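PDB 5KP7: CurD from Moorea producens 3L, which probably catalyses an HMG-CoA-synthase-type condensation and here holds a 4'-phosphopantetheine arm in its pocket. Local coordinates for residues A[184-188]-A[231-237]; A[220-225]-A[239-243]; A[63-67]-A[189-194]. The protein carries 3 engineered substitutions. All blocks are in the same frame, centred on the assembly; numbering follows the deposited sequence.

Contact 1. Residues A[184-188]-A[231-237]. With PNS (4'-phosphopantetheine), chain E.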
# COMPACT_ATOMS: atom_id res chain seq x y z
N ASP A 184 0.87 13.72 -15.51
CA ASP A 184 1.81 13.50 -14.38
C ASP A 184 1.60 12.11 -13.75
O ASP A 184 2.56 11.44 -13.34
CB ASP A 184 1.63 14.57 -13.27
CG ASP A 184 2.14 15.98 -13.68
OD1 ASP A 184 2.76 16.15 -14.76
OD2 ASP A 184 1.92 16.92 -12.88
N TRP A 185 0.33 11.68 -13.69
CA TRP A 185 -0.06 10.39 -13.10
C TRP A 185 0.07 9.14 -14.01
O TRP A 185 -0.11 8.01 -13.52
CB TRP A 185 -1.49 10.48 -12.50
CG TRP A 185 -2.56 10.98 -13.44
CD1 TRP A 185 -3.05 12.27 -13.51
CD2 TRP A 185 -3.27 10.23 -14.44
NE1 TRP A 185 -4.01 12.35 -14.49
CE2 TRP A 185 -4.18 11.12 -15.07
CE3 TRP A 185 -3.25 8.89 -14.86
CZ2 TRP A 185 -5.05 10.71 -16.10
CZ3 TRP A 185 -4.12 8.48 -15.89
CH2 TRP A 185 -5.01 9.39 -16.50
N SER A 186 0.42 9.31 -15.29
CA SER A 186 0.38 8.19 -16.25
C SER A 186 1.23 6.98 -15.80
O SER A 186 0.82 5.83 -16.01
CB SER A 186 0.80 8.63 -17.66
OG SER A 186 -0.19 9.50 -18.21
N PHE A 187 2.37 7.24 -15.15
CA PHE A 187 3.25 6.17 -14.61
C PHE A 187 2.50 5.24 -13.61
O PHE A 187 2.84 4.06 -13.47
CB PHE A 187 4.55 6.75 -13.97
CG PHE A 187 4.36 7.35 -12.58
CD1 PHE A 187 3.78 8.61 -12.42
CD2 PHE A 187 4.76 6.66 -11.43
CE1 PHE A 187 3.59 9.16 -11.16
CE2 PHE A 187 4.58 7.21 -10.16
CZ PHE A 187 3.99 8.46 -10.03
N ALA A 188 1.50 5.79 -12.92
CA ALA A 188 0.81 5.09 -11.85
C ALA A 188 -0.54 4.45 -12.23
O ALA A 188 -1.15 3.82 -11.35
CB ALA A 188 0.62 6.04 -10.68
N ASP A 231 -6.12 15.31 -7.22
CA ASP A 231 -6.59 14.29 -8.15
C ASP A 231 -5.45 13.90 -9.08
O ASP A 231 -5.62 13.78 -10.29
CB ASP A 231 -7.80 14.80 -8.93
CG ASP A 231 -9.00 15.16 -8.02
OD1 ASP A 231 -9.37 14.37 -7.12
OD2 ASP A 231 -9.58 16.23 -8.23
N SER A 232 -4.27 13.72 -8.49
CA SER A 232 -3.05 13.61 -9.29
C SER A 232 -1.89 13.10 -8.45
O SER A 232 -1.98 13.05 -7.22
CB SER A 232 -2.67 14.97 -9.89
OG SER A 232 -1.81 14.77 -10.99
N GLU A 233 -0.82 12.70 -9.12
CA GLU A 233 0.42 12.26 -8.48
C GLU A 233 1.56 12.57 -9.45
O GLU A 233 1.34 12.48 -10.66
CB GLU A 233 0.38 10.76 -8.17
CG GLU A 233 1.61 10.26 -7.42
CD GLU A 233 1.50 8.82 -6.93
OE1 GLU A 233 0.76 8.03 -7.54
OE2 GLU A 233 2.20 8.48 -5.95
N ALA A 234 2.73 12.97 -8.93
CA ALA A 234 3.93 13.28 -9.73
C ALA A 234 5.13 12.53 -9.15
O ALA A 234 5.17 12.23 -7.96
CB ALA A 234 4.22 14.77 -9.74
N GLY A 235 6.12 12.22 -9.98
CA GLY A 235 7.36 11.69 -9.41
C GLY A 235 8.14 10.78 -10.31
O GLY A 235 7.78 10.57 -11.46
N ASP A 236 9.23 10.26 -9.73
CA ASP A 236 10.16 9.38 -10.40
C ASP A 236 10.04 8.05 -9.68
O ASP A 236 10.59 7.88 -8.59
CB ASP A 236 11.57 9.94 -10.26
CG ASP A 236 12.62 9.05 -10.89
OD1 ASP A 236 12.35 7.89 -11.22
OD2 ASP A 236 13.75 9.53 -11.06
N ALA A 237 9.31 7.13 -10.27
CA ALA A 237 9.09 5.83 -9.67
C ALA A 237 10.39 5.03 -9.45
O ALA A 237 10.47 4.26 -8.51
CB ALA A 237 8.14 5.02 -10.52
O23 PNS E . 7.91 -2.03 -14.66
P24 PNS E . 8.02 -0.54 -14.50
O26 PNS E . 8.34 0.32 -15.71
O27 PNS E . 6.62 0.07 -13.94
C28 PNS E . 5.94 -0.52 -12.84
C29 PNS E . 4.42 -0.48 -13.03
C30 PNS E . 3.62 -0.86 -11.80
C31 PNS E . 3.89 -0.37 -14.48
C32 PNS E . 4.17 1.11 -12.88
O33 PNS E . 2.77 1.48 -13.02
C34 PNS E . 4.61 1.85 -11.64
O35 PNS E . 5.78 2.22 -11.51
N36 PNS E . 3.70 1.98 -10.67
C37 PNS E . 4.07 2.18 -9.29
C38 PNS E . 4.36 3.61 -8.90
C39 PNS E . 4.70 3.51 -7.43
O40 PNS E . 3.82 3.64 -6.60
N41 PNS E . 5.98 3.25 -7.14
C42 PNS E . 6.39 3.13 -5.76
C43 PNS E . 7.78 2.55 -5.61
S44 PNS E . 8.12 2.59 -3.84
O HOH W 1 5.25 12.24 -12.83
O HOH W 2 0.61 16.76 -10.41
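Trp-185 and Glu-233 face each other with CA atoms 5.0 Å apart, and the two segments cross rather than pair: Trp-185 N is 3.3 Å from Glu-233 O, but at an angle too poor for a hydrogen bond. Water 1 bridges the gap instead, donating to Asp-184 O and accepting from Gly-235 N; water 2 links Asp-184 OD2 to Ser-232 OG. That Ser-232 OG also lies at the edge of the Trp-185 ring, in its plane, 3.8 Å from CD1. Strand 234-235 pairs with 225-226 and is followed by Asp-236, the N-cap of helix 237-258, so the ribbon that flanks Phe-187 leads into a helix lining the phosphopantetheine pocket. Phe-187 CG lies between its backbone N and carbonyl carbon (chi1 78°), which puts the ring with one face on Ala-188 CB and Asp-184 O at its edge. Phe-187 CZ touches Glu-233 CG at 4.0 Å; the two side chains cross at about a right angle, ring and carboxylate planes 53° apart. Farther round the ring, CD2 packs on Ala-237 CB at 3.9 Å, and CE2 lies 3.8 Å from PNS C38. The Phe-187 carbonyl O takes a 2.6 Å hydrogen bond from the PNS hydroxyl O33.

Contact 2. Residues A[220-225]-A[239-243]. With PNS (4'-phosphopantetheine), chain E.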
# COMPACT_ATOMS: atom_id res chain seq x y z
N TYR A 220 13.51 10.85 5.65
CA TYR A 220 14.30 11.97 5.19
C TYR A 220 13.53 12.61 4.04
O TYR A 220 12.68 11.95 3.42
CB TYR A 220 15.70 11.53 4.74
CG TYR A 220 15.65 10.38 3.77
CD1 TYR A 220 15.62 9.09 4.22
CD2 TYR A 220 15.60 10.60 2.39
CE1 TYR A 220 15.51 8.02 3.35
CE2 TYR A 220 15.49 9.52 1.50
CZ TYR A 220 15.45 8.25 1.99
OH TYR A 220 15.37 7.11 1.16
N GLU A 221 13.82 13.88 3.76
CA GLU A 221 13.13 14.54 2.65
C GLU A 221 13.70 14.07 1.29
O GLU A 221 14.91 14.12 1.05
CB GLU A 221 13.24 16.06 2.76
CG GLU A 221 12.25 16.81 1.90
CD GLU A 221 12.67 16.95 0.45
OE1 GLU A 221 13.79 17.46 0.20
OE2 GLU A 221 11.89 16.59 -0.44
N VAL A 222 12.81 13.60 0.43
CA VAL A 222 13.17 13.12 -0.92
C VAL A 222 11.97 13.35 -1.86
O VAL A 222 10.82 13.15 -1.45
CB VAL A 222 13.60 11.65 -0.88
CG1 VAL A 222 12.51 10.74 -0.34
CG2 VAL A 222 14.09 11.14 -2.26
N MET A 223 12.25 13.75 -3.09
CA MET A 223 11.17 13.97 -4.06
C MET A 223 10.90 12.75 -4.92
O MET A 223 10.93 12.82 -6.16
CB MET A 223 11.52 15.20 -4.93
CG MET A 223 11.47 16.48 -4.14
SD MET A 223 9.86 16.95 -3.51
CE MET A 223 8.90 17.17 -5.01
N ASP A 224 10.61 11.62 -4.28
CA ASP A 224 10.38 10.40 -5.03
C ASP A 224 9.03 10.38 -5.70
O ASP A 224 8.94 10.17 -6.92
CB ASP A 224 10.67 9.14 -4.23
CG ASP A 224 9.86 8.98 -2.97
OD1 ASP A 224 9.56 9.97 -2.26
OD2 ASP A 224 9.61 7.79 -2.64
N THR A 225 7.99 10.61 -4.94
CA THR A 225 6.70 10.90 -5.55
C THR A 225 6.04 11.89 -4.63
O THR A 225 6.38 11.96 -3.45
CB THR A 225 5.76 9.70 -5.70
OG1 THR A 225 5.17 9.38 -4.46
CG2 THR A 225 6.41 8.46 -6.28
N LEU A 239 13.40 6.33 -8.57
CA LEU A 239 13.89 6.90 -7.32
C LEU A 239 13.07 6.36 -6.15
O LEU A 239 13.61 6.07 -5.09
CB LEU A 239 13.82 8.44 -7.37
CG LEU A 239 14.20 9.21 -6.12
CD1 LEU A 239 15.57 8.85 -5.58
CD2 LEU A 239 14.12 10.70 -6.38
N SER A 240 11.75 6.29 -6.33
CA SER A 240 10.90 5.79 -5.26
C SER A 240 11.24 4.36 -4.88
O SER A 240 11.34 4.05 -3.68
CB SER A 240 9.42 5.96 -5.58
OG SER A 240 8.70 5.90 -4.33
N LEU A 241 11.48 3.51 -5.86
CA LEU A 241 11.86 2.12 -5.54
C LEU A 241 13.19 2.05 -4.78
O LEU A 241 13.32 1.35 -3.79
CB LEU A 241 11.90 1.29 -6.82
CG LEU A 241 12.28 -0.18 -6.63
CD1 LEU A 241 11.56 -0.81 -5.46
CD2 LEU A 241 12.02 -0.93 -7.94
N LEU A 242 14.19 2.81 -5.24
CA LEU A 242 15.47 2.85 -4.52
C LEU A 242 15.33 3.38 -3.08
O LEU A 242 15.97 2.88 -2.17
CB LEU A 242 16.53 3.65 -5.31
CG LEU A 242 16.83 3.10 -6.71
CD1 LEU A 242 17.57 4.14 -7.57
CD2 LEU A 242 17.60 1.81 -6.66
N SER A 243 14.47 4.38 -2.90
CA SER A 243 14.24 4.94 -1.59
C SER A 243 13.51 3.93 -0.65
O SER A 243 13.87 3.76 0.51
CB SER A 243 13.42 6.24 -1.73
OG SER A 243 13.21 6.84 -0.47
O23 PNS E . 7.91 -2.03 -14.66
P24 PNS E . 8.02 -0.54 -14.50
O26 PNS E . 8.34 0.32 -15.71
O27 PNS E . 6.62 0.07 -13.94
C28 PNS E . 5.94 -0.52 -12.84
C29 PNS E . 4.42 -0.48 -13.03
C30 PNS E . 3.62 -0.86 -11.80
C31 PNS E . 3.89 -0.37 -14.48
C32 PNS E . 4.17 1.11 -12.88
O33 PNS E . 2.77 1.48 -13.02
C34 PNS E . 4.61 1.85 -11.64
O35 PNS E . 5.78 2.22 -11.51
N36 PNS E . 3.70 1.98 -10.67
C37 PNS E . 4.07 2.18 -9.29
C38 PNS E . 4.36 3.61 -8.90
C39 PNS E . 4.70 3.51 -7.43
O40 PNS E . 3.82 3.64 -6.60
N41 PNS E . 5.98 3.25 -7.14
C42 PNS E . 6.39 3.13 -5.76
C43 PNS E . 7.78 2.55 -5.61
S44 PNS E . 8.12 2.59 -3.84
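Asp-224 and Ser-240 form the tight end of this contact, their CA atoms 4.6 Å apart where the loop 220-225 settles against the first turns of helix 237-258. Asp-224 CG lies between backbone N and carbonyl carbon (chi1 59°), which swings the carboxylate over Ser-240. There Ser-240 OG donates to Asp-224 OD2 at 2.7 Å, reaching it on the anti side and 33° out of the carboxylate plane, while Asp-224 CB presses on Ser-240 CA at 3.5 Å. The same OD2 is hydrogen-bonded to Tyr-350 OH and Ser-352 OG, and OD1 to Gly-353 N. One helical turn on, Ser-243 OG shares a 2.7 Å hydrogen bond with Tyr-220 OH and another with Tyr-350 OH. Beside these polar grips, Val-222 CG2 and Leu-239 CD2 meet tip to tip at 4.1 Å. At exposed Met-223 the fit is looser: the side chain turns away from the helix, leaving its carbonyl O to brush Leu-239 CD2. Apolar side chains of another protein chain pack on Leu-239 and Leu-242. With an alanine in place of Asp-224, the Ser-240 hydroxyl would probably lose its acceptor and be free to turn, and Tyr-350, Ser-352 and Gly-353 N would lose a common partner. Ser-240 OG stands 3.4 Å from the PNS thiol sulfur S44; with its proton given to Asp-224, the serine probably presents its oxygen to the thiol, consistent with Asp-224 positioning this hydroxyl from the second shell.

Contact 3. Residues A[63-67]-A[189-194]. With PNS (4'-phosphopantetheine), chain E.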
# COMPACT_ATOMS: atom_id res chain seq x y z
N MET A 63 0.79 -8.23 -10.78
CA MET A 63 -0.42 -7.43 -10.72
C MET A 63 -1.54 -8.17 -11.44
O MET A 63 -1.30 -8.81 -12.47
CB MET A 63 -0.17 -6.06 -11.36
CG MET A 63 1.00 -5.31 -10.70
SD MET A 63 1.77 -4.02 -11.72
CE MET A 63 0.38 -2.95 -11.81
N LYS A 64 -2.75 -8.14 -10.87
CA LYS A 64 -3.89 -8.89 -11.41
C LYS A 64 -5.07 -7.95 -11.70
O LYS A 64 -5.56 -7.85 -12.83
CB LYS A 64 -4.33 -10.04 -10.48
CG LYS A 64 -3.33 -11.20 -10.32
CD LYS A 64 -3.83 -12.33 -9.37
CE LYS A 64 -3.23 -13.70 -9.71
NZ LYS A 64 -4.01 -14.89 -9.18
N GLU A 65 -5.55 -7.30 -10.63
CA GLU A 65 -6.71 -6.41 -10.73
C GLU A 65 -6.49 -5.18 -9.90
O GLU A 65 -5.75 -5.21 -8.92
CB GLU A 65 -7.97 -7.11 -10.19
CG GLU A 65 -8.38 -8.37 -10.93
CD GLU A 65 -9.17 -9.32 -10.06
OE1 GLU A 65 -9.41 -8.98 -8.89
OE2 GLU A 65 -9.57 -10.40 -10.57
N LYS A 66 -7.14 -4.08 -10.30
CA LYS A 66 -7.21 -2.92 -9.42
C LYS A 66 -8.68 -2.55 -9.14
O LYS A 66 -9.53 -2.60 -10.02
CB LYS A 66 -6.44 -1.72 -9.96
CG LYS A 66 -6.95 -1.13 -11.27
CD LYS A 66 -6.31 0.23 -11.48
CE LYS A 66 -6.74 0.87 -12.79
NZ LYS A 66 -6.38 2.31 -12.74
N ALA A 67 -8.94 -2.18 -7.89
CA ALA A 67 -10.25 -1.62 -7.55
C ALA A 67 -10.37 -0.24 -8.13
O ALA A 67 -9.38 0.48 -8.21
CB ALA A 67 -10.42 -1.57 -6.05
N GLU A 189 -1.00 4.56 -13.48
CA GLU A 189 -2.35 4.09 -13.82
C GLU A 189 -2.59 2.60 -13.53
O GLU A 189 -3.57 2.23 -12.89
CB GLU A 189 -2.73 4.41 -15.26
CG GLU A 189 -4.19 4.14 -15.54
CD GLU A 189 -4.58 4.46 -16.96
OE1 GLU A 189 -3.66 4.80 -17.75
OE2 GLU A 189 -5.78 4.32 -17.28
N PRO A 190 -1.68 1.74 -13.99
CA PRO A 190 -1.87 0.32 -13.75
C PRO A 190 -1.91 -0.07 -12.27
O PRO A 190 -2.60 -1.01 -11.92
CB PRO A 190 -0.64 -0.31 -14.41
CG PRO A 190 -0.16 0.71 -15.38
CD PRO A 190 -0.44 2.02 -14.75
N SER A 191 -1.18 0.65 -11.42
CA SER A 191 -0.98 0.24 -10.06
C SER A 191 -1.89 0.91 -9.05
O SER A 191 -1.96 0.46 -7.93
CB SER A 191 0.48 0.44 -9.64
OG SER A 191 0.91 1.77 -9.83
N SER A 192 -2.55 2.00 -9.42
CA SER A 192 -3.19 2.85 -8.41
C SER A 192 -4.66 2.43 -8.21
O SER A 192 -5.49 2.63 -9.10
CB SER A 192 -3.06 4.30 -8.83
OG SER A 192 -1.74 4.76 -8.58
N GLY A 193 -4.95 1.82 -7.06
CA GLY A 193 -6.27 1.29 -6.76
C GLY A 193 -7.08 2.22 -5.86
O GLY A 193 -6.82 3.42 -5.74
N ALA A 194 -8.05 1.62 -5.20
CA ALA A 194 -8.92 2.29 -4.25
C ALA A 194 -9.30 1.29 -3.15
O ALA A 194 -9.56 0.13 -3.45
CB ALA A 194 -10.16 2.77 -4.95
O23 PNS E . 7.91 -2.03 -14.66
P24 PNS E . 8.02 -0.54 -14.50
O26 PNS E . 8.34 0.32 -15.71
O27 PNS E . 6.62 0.07 -13.94
C28 PNS E . 5.94 -0.52 -12.84
C29 PNS E . 4.42 -0.48 -13.03
C30 PNS E . 3.62 -0.86 -11.80
C31 PNS E . 3.89 -0.37 -14.48
C32 PNS E . 4.17 1.11 -12.88
O33 PNS E . 2.77 1.48 -13.02
C34 PNS E . 4.61 1.85 -11.64
O35 PNS E . 5.78 2.22 -11.51
N36 PNS E . 3.70 1.98 -10.67
C37 PNS E . 4.07 2.18 -9.29
C38 PNS E . 4.36 3.61 -8.90
C39 PNS E . 4.70 3.51 -7.43
O40 PNS E . 3.82 3.64 -6.60
N41 PNS E . 5.98 3.25 -7.14
C42 PNS E . 6.39 3.13 -5.76
C43 PNS E . 7.78 2.55 -5.61
S44 PNS E . 8.12 2.59 -3.84
O HOH W 3 -8.32 2.95 -9.01
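In the wall of the phosphopantetheine pocket, Met-63 meets Pro-190 and Ser-191, its CE 3.8 Å from Pro-190 CB. The methionine chain bends at chi3 (65°), laying the methyl against the Pro-190 carbonyl while SD faces the PNS methyl C30 at 3.7 Å. Ser-191 OG accepts a hydrogen bond from the PNS amide N36 at 2.9 Å, an angled bond (135°), and is itself hydrogen-bonded to Ala-188 O, which holds the hydroxyl in place. Deeper in, the extended Lys-66 passes along the turn, CD 3.5 Å from Ser-192 O, and its NZ donates to Glu-189 O at 2.8 Å, tilted 28° from the carbonyl plane. Tyr-391 OH is a second partner of NZ and also bonds the Glu-189 carboxylate, whose other oxygen forms a salt bridge with Arg-51. At the far end, water 3 donates to both Ala-67 O and Ser-192 O, and Gly-193 CA makes a CA-H...O contact with Ala-67 O at 3.5 Å. Strand 65-67 thus packs against the loop that leads into sheet strand 195-202, consistent with the pantetheine tunnel of the thiolase-like fold, where loops between core strands line the channel.

From the N terminus, strand 65-67 comes first, and contact 3 closes a loop of 121 residues when the chain returns at 189-194. Contact 1 has already opened at 184-188, so the two cross. The loop of contact 1 runs through sheet strands 195-202 and 208-219 to 231-237; contact 2 opens inside that loop at 220-225 and closes after it, on helix 237-258, so contacts 1 and 2 also cross; an Asp-236 N to Asp-224 O approach of 2.8 Å, probably a hydrogen bond, joins them. Contacts 2 and 3 are in series, nearest atoms about 9 Å apart, yet all three contacts touch the pantetheine. Together they tie strand 65-67, the central sheet's loops and the helix around one arm.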